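Local structure of Alpha/beta fold hydrolase (Pseudomonas aeruginosa, 6I8W) at residues Y110-Q115 against G140-L145; V199-P204 against M281-H286; P241-I246 against P271-P276; L252-R257 against S264-M269. The protein is a membrane-bound phospholipase A and virulence factor that degrades membrane phospholipids. One frame throughout, in Å; residues are numbered along the deposited sequence.

In the fold
All four contacts belong to one alpha/beta hydrolase domain. Interaction 1 packs helix 112-125 on helix 138-149, and interaction 3 touches the latter, with I246 CD1 3.7 Å from A144 O. Interactions 3 and 4 share a leucine-methionine core, where L243 CD1 lies 3.6 Å from M269 CG, and their centres are about 14 Å apart. Interaction 4 meets interaction 2 through R257 NH1, 2.9 Å from N283 OD1. Interaction 2 holds H286, probably the catalytic histidine, whose side chain is about 4 Å from a bound myristic acid. Interactions 2 and 3 lie far apart, with centres about 27 Å from each other, and interaction 3 borders a carbon dioxide site.

Interaction 1: Y110-Q115 against G140-L145; sequences YDVGTQ and GHIAAL
V112 and I142 bring the two backbones together, their CA atoms 5.1 Å apart, where the first turn of helix 112-125 meets helix 138-149. V112 packs against three residues of the neighbouring helix. CG2 sits squarely over one face of the H141 imidazole, a CH-pi contact 3.6 Å from the ring centroid and only 10° off the normal. The same methyl reaches L145 CD1 at 3.7 Å on the next turn, while CG1 lies beside H141 ND1 and I142 CG1, and CB rests on I142 CG1 at 3.7 Å. H141 holds its ring beneath the valine because CG is anti to the backbone N (chi1 -166°), and NE2 is tied to I237 O, which should limit any flipping of the imidazole.

Farther along, I142 CD1 presses on Q115 CB at 3.6 Å. The glutamine chain then bends away at chi2, and NE2 is bonded to P97 O and OE1 to R118. The helix start itself is fixed by D111, the N-cap: its OD2 accepts from T114 N over 2.8 Å, a fairly straight bond (164°) that meets the carboxylate from above its plane.

In alpha/beta hydrolases the helix after the nucleophile elbow is a buried central helix; here that is probably 138-149, with S137 the probable nucleophile just before it, and helix 112-125 packs along its flank.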
# COMPACT_ATOMS: atom_id res chain seq x y z
N TYR A 110 -10.05 11.85 4.03
CA TYR A 110 -9.07 10.83 3.73
C TYR A 110 -7.67 11.41 3.61
O TYR A 110 -6.80 10.79 3.02
CB TYR A 110 -9.46 10.09 2.44
CG TYR A 110 -10.72 9.28 2.58
CD1 TYR A 110 -10.69 8.03 3.17
CD2 TYR A 110 -11.94 9.77 2.13
CE1 TYR A 110 -11.84 7.28 3.31
CE2 TYR A 110 -13.09 9.02 2.25
CZ TYR A 110 -13.03 7.78 2.84
OH TYR A 110 -14.17 7.02 2.98
N ASP A 111 -7.48 12.60 4.18
CA ASP A 111 -6.14 13.18 4.28
C ASP A 111 -5.24 12.29 5.14
O ASP A 111 -5.72 11.54 5.98
CB ASP A 111 -6.21 14.59 4.88
CG ASP A 111 -6.61 14.57 6.33
OD1 ASP A 111 -7.82 14.54 6.62
OD2 ASP A 111 -5.70 14.54 7.19
N VAL A 112 -3.93 12.41 4.95
CA VAL A 112 -3.00 11.47 5.60
C VAL A 112 -2.95 11.68 7.11
O VAL A 112 -2.61 10.77 7.86
CB VAL A 112 -1.59 11.59 5.01
CG1 VAL A 112 -1.57 11.08 3.58
CG2 VAL A 112 -1.08 13.04 5.09
N GLY A 113 -3.28 12.89 7.56
CA GLY A 113 -3.34 13.17 8.99
C GLY A 113 -4.45 12.42 9.70
O GLY A 113 -4.23 11.77 10.71
N THR A 114 -5.66 12.51 9.15
CA THR A 114 -6.79 11.74 9.64
C THR A 114 -6.51 10.22 9.52
O THR A 114 -6.78 9.45 10.44
CB THR A 114 -8.08 12.11 8.86
OG1 THR A 114 -8.27 13.52 8.92
CG2 THR A 114 -9.30 11.40 9.44
N GLN A 115 -5.94 9.80 8.40
CA GLN A 115 -5.63 8.38 8.22
C GLN A 115 -4.61 7.89 9.26
O GLN A 115 -4.76 6.79 9.79
CB GLN A 115 -5.13 8.13 6.80
CG GLN A 115 -6.19 8.30 5.71
CD GLN A 115 -7.13 7.09 5.61
OE1 GLN A 115 -7.67 6.61 6.60
NE2 GLN A 115 -7.29 6.58 4.40
N GLY A 140 3.35 5.51 3.31
CA GLY A 140 4.57 5.97 3.96
C GLY A 140 4.38 7.37 4.53
O GLY A 140 4.89 7.70 5.60
N HIS A 141 3.64 8.20 3.79
CA HIS A 141 3.31 9.54 4.25
C HIS A 141 2.56 9.44 5.60
O HIS A 141 2.89 10.12 6.57
CB HIS A 141 2.46 10.27 3.20
CG HIS A 141 2.33 11.75 3.42
ND1 HIS A 141 1.74 12.59 2.50
CD2 HIS A 141 2.74 12.54 4.45
CE1 HIS A 141 1.78 13.83 2.96
NE2 HIS A 141 2.37 13.83 4.14
N ILE A 142 1.58 8.55 5.63
CA ILE A 142 0.79 8.25 6.83
C ILE A 142 1.65 7.66 7.97
O ILE A 142 1.52 8.05 9.12
CB ILE A 142 -0.34 7.26 6.47
CG1 ILE A 142 -1.41 7.95 5.60
CG2 ILE A 142 -0.95 6.64 7.73
CD1 ILE A 142 -2.31 6.96 4.84
N ALA A 143 2.51 6.70 7.63
CA ALA A 143 3.38 6.07 8.64
C ALA A 143 4.31 7.09 9.29
O ALA A 143 4.56 7.04 10.49
CB ALA A 143 4.21 4.96 8.02
N ALA A 144 4.85 8.00 8.49
CA ALA A 144 5.75 9.01 9.04
C ALA A 144 5.02 9.88 10.06
O ALA A 144 5.57 10.20 11.11
CB ALA A 144 6.35 9.86 7.94
N LEU A 145 3.76 10.23 9.78
CA LEU A 145 3.01 11.08 10.72
C LEU A 145 2.68 10.33 12.01
O LEU A 145 2.71 10.91 13.09
CB LEU A 145 1.72 11.61 10.08
CG LEU A 145 1.94 12.66 8.99
CD1 LEU A 145 0.61 13.02 8.34
CD2 LEU A 145 2.65 13.90 9.55

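Interaction 2: V199-P204 against M281-H286; sequences VFVQQP and MENCGH. With BOG (octyl beta-D-glucopyranoside), chain D.
V199 and H286 meet just where the loop after the last strand of this alpha/beta hydrolase fold delivers H286, probably the histidine of a Ser-His-Asp triad. The hydrogen bond across the contact is backbone to backbone: H286 N donates to V199 O over 3.1 Å, rather bent at 135°. The imidazole looks elsewhere, with ND1 bonded to D258 and NE2 to S137, while a myristic acid touches the residue.

Van der Waals contact of the V201 methyls with polar and backbone atoms does the rest. V201 straddles the turn at N283-G285: CG1, anti to the backbone N (chi1 174°), lies 3.5 Å from N283 OD1, and CG2 rests on the backbone at 3.6 Å from C284 C. N283 OD1 also takes R257 NH1. E291 accepts from the backbone N atoms of both V201 and G285, so one carboxylate joins the two loops.

On the far side of segment 199-204 the octyl glucoside adds its tail. P204 CD covers one face of the F200 ring, near its rim, and the Q203 amide is held by NE2 donating to P204 O over 3.0 Å. The terminal carbon of the detergent, C8', ends 3.5 Å from Q203 CG.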
# COMPACT_ATOMS: atom_id res chain seq x y z
N VAL A 199 4.46 2.15 -12.68
CA VAL A 199 5.03 1.91 -11.35
C VAL A 199 6.05 0.77 -11.33
O VAL A 199 6.78 0.63 -10.35
CB VAL A 199 3.93 1.59 -10.30
CG1 VAL A 199 2.90 2.74 -10.21
CG2 VAL A 199 3.24 0.28 -10.63
N PHE A 200 6.12 -0.03 -12.40
CA PHE A 200 7.11 -1.13 -12.49
C PHE A 200 8.18 -0.89 -13.55
O PHE A 200 7.88 -0.50 -14.68
CB PHE A 200 6.43 -2.46 -12.84
CG PHE A 200 5.56 -3.02 -11.76
CD1 PHE A 200 6.11 -3.53 -10.59
CD2 PHE A 200 4.18 -3.05 -11.92
CE1 PHE A 200 5.30 -4.06 -9.60
CE2 PHE A 200 3.36 -3.58 -10.94
CZ PHE A 200 3.91 -4.08 -9.77
N VAL A 201 9.43 -1.20 -13.21
CA VAL A 201 10.44 -1.32 -14.25
C VAL A 201 10.31 -2.71 -14.89
O VAL A 201 10.14 -2.83 -16.10
CB VAL A 201 11.86 -1.09 -13.70
CG1 VAL A 201 12.90 -1.36 -14.79
CG2 VAL A 201 11.97 0.34 -13.18
N GLN A 202 10.40 -3.76 -14.07
CA GLN A 202 10.16 -5.11 -14.56
C GLN A 202 8.90 -5.60 -13.89
O GLN A 202 8.89 -5.87 -12.68
CB GLN A 202 11.34 -6.07 -14.25
CG GLN A 202 12.60 -5.82 -15.08
CD GLN A 202 13.69 -6.87 -14.82
OE1 GLN A 202 14.20 -6.99 -13.71
NE2 GLN A 202 14.04 -7.62 -15.86
N GLN A 203 7.83 -5.70 -14.66
CA GLN A 203 6.56 -6.06 -14.08
C GLN A 203 6.52 -7.55 -13.81
O GLN A 203 6.88 -8.34 -14.67
CB GLN A 203 5.41 -5.66 -15.00
CG GLN A 203 4.05 -5.98 -14.39
CD GLN A 203 3.00 -6.21 -15.44
OE1 GLN A 203 2.77 -5.37 -16.30
NE2 GLN A 203 2.37 -7.38 -15.39
N PRO A 204 6.09 -7.95 -12.61
CA PRO A 204 5.89 -9.38 -12.39
C PRO A 204 4.81 -9.95 -13.32
O PRO A 204 3.86 -9.24 -13.65
CB PRO A 204 5.44 -9.45 -10.91
CG PRO A 204 5.95 -8.19 -10.29
CD PRO A 204 5.89 -7.15 -11.39
N MET A 281 17.48 0.78 -4.33
CA MET A 281 17.55 -0.41 -5.18
C MET A 281 17.66 -0.03 -6.64
O MET A 281 16.97 0.88 -7.11
CB MET A 281 16.33 -1.30 -4.92
CG MET A 281 16.41 -1.98 -3.54
SD MET A 281 14.89 -2.80 -3.02
CE MET A 281 14.66 -3.95 -4.37
N GLU A 282 18.55 -0.71 -7.36
CA GLU A 282 18.88 -0.35 -8.74
C GLU A 282 17.88 -0.93 -9.75
O GLU A 282 17.42 -2.06 -9.59
CB GLU A 282 20.29 -0.84 -9.10
CG GLU A 282 20.83 -0.25 -10.40
CD GLU A 282 20.65 -1.20 -11.57
OE1 GLU A 282 20.43 -2.41 -11.33
OE2 GLU A 282 20.73 -0.74 -12.73
N ASN A 283 17.57 -0.14 -10.78
CA ASN A 283 16.65 -0.53 -11.84
C ASN A 283 15.32 -1.03 -11.30
O ASN A 283 14.80 -2.06 -11.74
CB ASN A 283 17.27 -1.62 -12.74
CG ASN A 283 16.65 -1.65 -14.14
OD1 ASN A 283 16.30 -0.61 -14.70
ND2 ASN A 283 16.47 -2.85 -14.68
N CYS A 284 14.77 -0.27 -10.36
CA CYS A 284 13.54 -0.63 -9.69
C CYS A 284 12.59 0.56 -9.66
O CYS A 284 13.02 1.72 -9.65
CB CYS A 284 13.82 -1.11 -8.27
SG CYS A 284 12.40 -1.82 -7.46
N GLY A 285 11.30 0.28 -9.65
CA GLY A 285 10.31 1.36 -9.71
C GLY A 285 9.77 1.75 -8.36
O GLY A 285 10.42 1.60 -7.32
N HIS A 286 8.53 2.24 -8.38
CA HIS A 286 7.84 2.83 -7.24
C HIS A 286 7.42 1.86 -6.14
O HIS A 286 7.16 2.27 -5.01
CB HIS A 286 6.60 3.56 -7.78
CG HIS A 286 5.80 4.26 -6.73
ND1 HIS A 286 6.34 5.18 -5.86
CD2 HIS A 286 4.47 4.22 -6.45
CE1 HIS A 286 5.40 5.65 -5.07
NE2 HIS A 286 4.25 5.08 -5.40
C1 BOG D . 0.43 -15.25 -10.61
O1 BOG D . 0.52 -13.92 -10.11
C2 BOG D . 1.68 -15.50 -11.46
O2 BOG D . 1.44 -14.95 -12.76
C3 BOG D . 2.09 -16.96 -11.60
O3 BOG D . 3.36 -17.10 -12.25
C4 BOG D . 2.14 -17.56 -10.21
O4 BOG D . 2.64 -18.91 -10.24
C5 BOG D . 0.70 -17.50 -9.69
O5 BOG D . 0.30 -16.13 -9.48
C6 BOG D . 0.48 -18.32 -8.42
O6 BOG D . 0.49 -17.50 -7.25
C1' BOG D . -0.62 -13.52 -9.35
C2' BOG D . -0.28 -12.25 -8.59
C3' BOG D . 0.72 -11.43 -9.38
C4' BOG D . 0.91 -10.04 -8.81
C5' BOG D . 1.09 -9.06 -9.97
C6' BOG D . 1.60 -7.71 -9.47
C7' BOG D . 1.25 -6.62 -10.47
C8' BOG D . 1.78 -6.97 -11.85

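Interaction 3: P241-I246 against P271-P276; sequences PELPKI and PLLKRP. With CO2 (carbon dioxide), chain G.
The carbonyl oxygen of L272 lies over one face of the P244 ring, nearer its N-CA side: CG is 3.6 Å from L272 O, and CA comes nearer still at 3.2 Å in a CA-H...O contact. With no N-H on the proline, no conventional hydrogen bond is possible here. The same oxygen also lies near the linear carbon dioxide, whose O2 is 3.4 Å from L272 O. That carbon dioxide is lined by the backbone of P271 to L273 and by K274 CA, beyond the rim of the P244 ring.

Below the ring comes a leucine layer. L243 CB meets L272 CB at 4.1 Å, their side chains crossing at a slant, and L273 CD2 rests against both L243 CB and I246 CD1. L273 also packs on T250 and L252 of the adjoining strand, so it links this patch to the sheet.

The polar seam is run by a single water. It donates to L243 O and to I246 O (2.6 Å), and accepts from K274 N, so three backbone groups of the two loops are satisfied at once. K274 then lays its chain over the turn: CD passes I246 O, and CE comes to 3.3 Å from P244 O before the bend at chi4 (-53°) turns the ammonium end.

The two loops lead into the neighbouring parallel strands 250-255 and 276-281; the arrangement closes the end of a beta-alpha-beta crossover where strands begin, the rim of an alpha/beta hydrolase sheet remote from its catalytic loops.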
# COMPACT_ATOMS: atom_id res chain seq x y z
N PRO A 241 8.54 19.61 8.14
CA PRO A 241 8.55 20.05 9.54
C PRO A 241 8.33 18.93 10.57
O PRO A 241 8.49 19.17 11.76
CB PRO A 241 7.40 21.07 9.61
CG PRO A 241 7.04 21.38 8.19
CD PRO A 241 7.34 20.12 7.44
N GLU A 242 7.91 17.74 10.14
CA GLU A 242 7.54 16.68 11.07
C GLU A 242 8.65 15.65 11.31
O GLU A 242 8.78 15.12 12.41
CB GLU A 242 6.27 15.95 10.58
CG GLU A 242 5.10 16.88 10.19
CD GLU A 242 4.71 17.87 11.29
OE1 GLU A 242 4.79 17.49 12.48
OE2 GLU A 242 4.30 19.01 10.97
N LEU A 243 9.44 15.38 10.28
CA LEU A 243 10.50 14.37 10.37
C LEU A 243 11.45 14.56 11.56
O LEU A 243 11.82 13.57 12.18
CB LEU A 243 11.30 14.34 9.07
CG LEU A 243 10.50 13.93 7.84
CD1 LEU A 243 11.32 14.07 6.58
CD2 LEU A 243 10.04 12.50 8.01
N PRO A 244 11.85 15.81 11.90
CA PRO A 244 12.74 15.93 13.06
C PRO A 244 12.11 15.48 14.39
O PRO A 244 12.85 15.27 15.35
CB PRO A 244 13.07 17.43 13.10
CG PRO A 244 12.89 17.90 11.70
CD PRO A 244 11.71 17.10 11.19
N LYS A 245 10.79 15.33 14.44
CA LYS A 245 10.12 14.88 15.66
C LYS A 245 10.20 13.36 15.83
O LYS A 245 9.92 12.83 16.90
CB LYS A 245 8.65 15.31 15.66
CG LYS A 245 8.44 16.81 15.64
CD LYS A 245 6.97 17.15 15.44
CE LYS A 245 6.76 18.65 15.27
NZ LYS A 245 5.36 18.95 14.88
N ILE A 246 10.56 12.66 14.77
CA ILE A 246 10.61 11.21 14.82
C ILE A 246 11.81 10.73 15.64
O ILE A 246 12.95 11.15 15.39
CB ILE A 246 10.65 10.62 13.40
CG1 ILE A 246 9.36 10.99 12.66
CG2 ILE A 246 10.87 9.10 13.42
CD1 ILE A 246 9.30 10.49 11.25
N PRO A 271 18.86 14.63 6.07
CA PRO A 271 19.31 15.62 7.07
C PRO A 271 18.29 15.90 8.18
O PRO A 271 18.66 16.44 9.22
CB PRO A 271 19.51 16.90 6.25
CG PRO A 271 19.57 16.49 4.85
CD PRO A 271 18.72 15.25 4.74
N LEU A 272 17.02 15.60 7.92
CA LEU A 272 15.95 15.97 8.84
C LEU A 272 15.64 14.86 9.85
O LEU A 272 14.90 15.09 10.81
CB LEU A 272 14.68 16.34 8.06
CG LEU A 272 14.79 17.47 7.04
CD1 LEU A 272 13.49 17.61 6.25
CD2 LEU A 272 15.13 18.81 7.71
N LEU A 273 16.23 13.68 9.65
CA LEU A 273 15.96 12.54 10.52
C LEU A 273 17.09 12.30 11.51
O LEU A 273 18.27 12.38 11.16
CB LEU A 273 15.74 11.27 9.69
CG LEU A 273 14.43 11.22 8.90
CD1 LEU A 273 14.52 10.17 7.80
CD2 LEU A 273 13.27 10.94 9.83
N LYS A 274 16.73 11.98 12.75
CA LYS A 274 17.73 11.70 13.79
C LYS A 274 18.51 10.43 13.48
O LYS A 274 19.73 10.39 13.64
CB LYS A 274 17.06 11.56 15.17
CG LYS A 274 16.36 12.82 15.67
CD LYS A 274 15.79 12.62 17.07
CE LYS A 274 14.91 13.78 17.50
NZ LYS A 274 15.61 15.09 17.37
N ARG A 275 17.81 9.40 13.02
CA ARG A 275 18.43 8.09 12.80
C ARG A 275 18.05 7.46 11.46
O ARG A 275 17.34 6.46 11.42
CB ARG A 275 18.05 7.14 13.95
CG ARG A 275 18.46 7.63 15.34
CD ARG A 275 18.08 6.61 16.41
NE ARG A 275 18.62 5.28 16.13
CZ ARG A 275 18.33 4.20 16.84
NH1 ARG A 275 17.50 4.28 17.87
NH2 ARG A 275 18.85 3.02 16.50
N PRO A 276 18.55 8.04 10.36
CA PRO A 276 18.19 7.52 9.04
C PRO A 276 19.09 6.38 8.58
O PRO A 276 20.29 6.40 8.84
CB PRO A 276 18.36 8.74 8.13
CG PRO A 276 19.50 9.51 8.76
CD PRO A 276 19.44 9.22 10.26
C CO2 G . 18.08 16.03 13.04
O1 CO2 G . 19.01 15.43 13.29
O2 CO2 G . 17.15 16.63 12.78
O HOH W 1 13.91 12.15 13.14

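Interaction 4: L252-R257 against S264-M269; sequences LLWGDR and SSIEVM
S265, whose side chain lies against W254, has a carbonyl oxygen gripped by two N-H groups of its own short helix: M269 N donates to S265 O over 3.2 Å, and V268 N adds a weak bond. S265 OG is tied to D262 O, and CB, directed toward the strand by the helix backbone, lies 3.5 Å from W254 CH2.

W254 is the centre of the contact. Its NE1 bonds to L261 O in the loop before the helix, which fixes the ring's rotation and goes with a chi1 of -126°, between the usual staggered positions. The six-membered ring then meets the helix obliquely along its length: CE3 is 3.8 Å from I266 CG1, and CZ3 is 3.6 Å from M269 CE. The isoleucine and tryptophan side chains lie alongside one another, pointing opposite ways, whereas the M269 chain runs roughly perpendicular to the W254 side chain and touches it through its terminal methyl.

M269 reaches the indole because its chain bends at chi3 (-72°), swinging the methyl back beside L252. L252 CD2 lies 3.9 Å from that CE, and L252 CD1 rests on M269 CB. I266 CG1 touches both strand residues, with L252 CB at 4.2 Å.

Strand 250-255 and helix 265-269 run nearly antiparallel (167°), their axes 9.6 Å apart at closest approach. This is the first half of a right-handed beta-alpha-beta crossover to strand 276-281, and the connecting loop carries D258, probably the triad acid, at its usual place in alpha/beta hydrolases.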
# COMPACT_ATOMS: atom_id res chain seq x y z
N LEU A 252 14.94 4.70 4.87
CA LEU A 252 14.51 5.32 3.62
C LEU A 252 14.86 4.37 2.50
O LEU A 252 16.04 4.16 2.22
CB LEU A 252 15.20 6.69 3.41
CG LEU A 252 15.10 7.64 4.58
CD1 LEU A 252 15.84 8.96 4.32
CD2 LEU A 252 13.61 7.90 4.91
N LEU A 253 13.86 3.77 1.86
CA LEU A 253 14.14 2.81 0.79
C LEU A 253 13.44 3.23 -0.50
O LEU A 253 12.23 3.51 -0.48
CB LEU A 253 13.71 1.39 1.20
CG LEU A 253 14.06 0.23 0.25
CD1 LEU A 253 14.33 -1.09 0.99
CD2 LEU A 253 12.95 0.03 -0.81
N TRP A 254 14.19 3.24 -1.61
CA TRP A 254 13.66 3.72 -2.89
C TRP A 254 14.00 2.78 -4.02
O TRP A 254 15.03 2.11 -3.99
CB TRP A 254 14.22 5.12 -3.22
CG TRP A 254 13.14 6.14 -3.51
CD1 TRP A 254 12.68 6.53 -4.74
CD2 TRP A 254 12.41 6.91 -2.55
NE1 TRP A 254 11.70 7.48 -4.60
CE2 TRP A 254 11.51 7.73 -3.26
CE3 TRP A 254 12.41 6.97 -1.15
CZ2 TRP A 254 10.63 8.60 -2.62
CZ3 TRP A 254 11.54 7.83 -0.52
CH2 TRP A 254 10.66 8.64 -1.25
N GLY A 255 13.13 2.73 -5.03
CA GLY A 255 13.51 2.23 -6.34
C GLY A 255 14.11 3.39 -7.10
O GLY A 255 13.49 4.44 -7.18
N ASP A 256 15.32 3.23 -7.64
CA ASP A 256 16.01 4.37 -8.24
C ASP A 256 15.23 4.99 -9.41
O ASP A 256 15.29 6.20 -9.63
CB ASP A 256 17.42 3.97 -8.71
CG ASP A 256 17.42 2.89 -9.80
OD1 ASP A 256 16.38 2.22 -10.00
OD2 ASP A 256 18.48 2.68 -10.44
N ARG A 257 14.44 4.18 -10.12
CA ARG A 257 13.74 4.68 -11.31
C ARG A 257 12.25 4.94 -11.05
O ARG A 257 11.44 4.94 -11.99
CB ARG A 257 13.92 3.70 -12.46
CG ARG A 257 15.39 3.50 -12.86
CD ARG A 257 15.54 2.60 -14.08
NE ARG A 257 14.97 3.20 -15.28
CZ ARG A 257 14.87 2.57 -16.45
NH1 ARG A 257 15.30 1.32 -16.56
NH2 ARG A 257 14.34 3.18 -17.50
N SER A 264 15.21 11.66 -5.37
CA SER A 264 15.83 12.81 -4.72
C SER A 264 15.10 13.21 -3.43
O SER A 264 15.58 14.06 -2.68
CB SER A 264 15.89 14.01 -5.69
OG SER A 264 14.60 14.48 -6.06
N SER A 265 13.93 12.62 -3.19
CA SER A 265 13.24 12.75 -1.90
C SER A 265 14.15 12.38 -0.72
O SER A 265 14.01 12.93 0.37
CB SER A 265 12.00 11.85 -1.85
OG SER A 265 10.99 12.28 -2.76
N ILE A 266 15.06 11.43 -0.93
CA ILE A 266 15.92 10.95 0.15
C ILE A 266 16.85 12.06 0.65
O ILE A 266 17.11 12.17 1.85
CB ILE A 266 16.75 9.73 -0.30
CG1 ILE A 266 15.85 8.48 -0.31
CG2 ILE A 266 17.95 9.46 0.63
CD1 ILE A 266 16.51 7.28 -0.92
N GLU A 267 17.33 12.90 -0.26
CA GLU A 267 18.22 14.01 0.11
C GLU A 267 17.48 15.06 0.94
O GLU A 267 18.09 15.74 1.76
CB GLU A 267 18.85 14.64 -1.13
CG GLU A 267 19.43 13.64 -2.13
CD GLU A 267 20.55 12.79 -1.53
OE1 GLU A 267 21.21 13.23 -0.56
OE2 GLU A 267 20.78 11.67 -2.03
N VAL A 268 16.17 15.18 0.75
CA VAL A 268 15.39 16.09 1.59
C VAL A 268 15.27 15.51 3.00
O VAL A 268 15.43 16.22 3.98
CB VAL A 268 13.98 16.33 1.01
CG1 VAL A 268 13.09 17.06 2.01
CG2 VAL A 268 14.06 17.10 -0.31
N MET A 269 15.00 14.21 3.10
CA MET A 269 14.65 13.60 4.37
C MET A 269 15.83 13.25 5.26
O MET A 269 15.74 13.30 6.49
CB MET A 269 13.82 12.34 4.12
CG MET A 269 12.45 12.64 3.52
SD MET A 269 11.47 11.13 3.40
CE MET A 269 12.30 10.27 2.07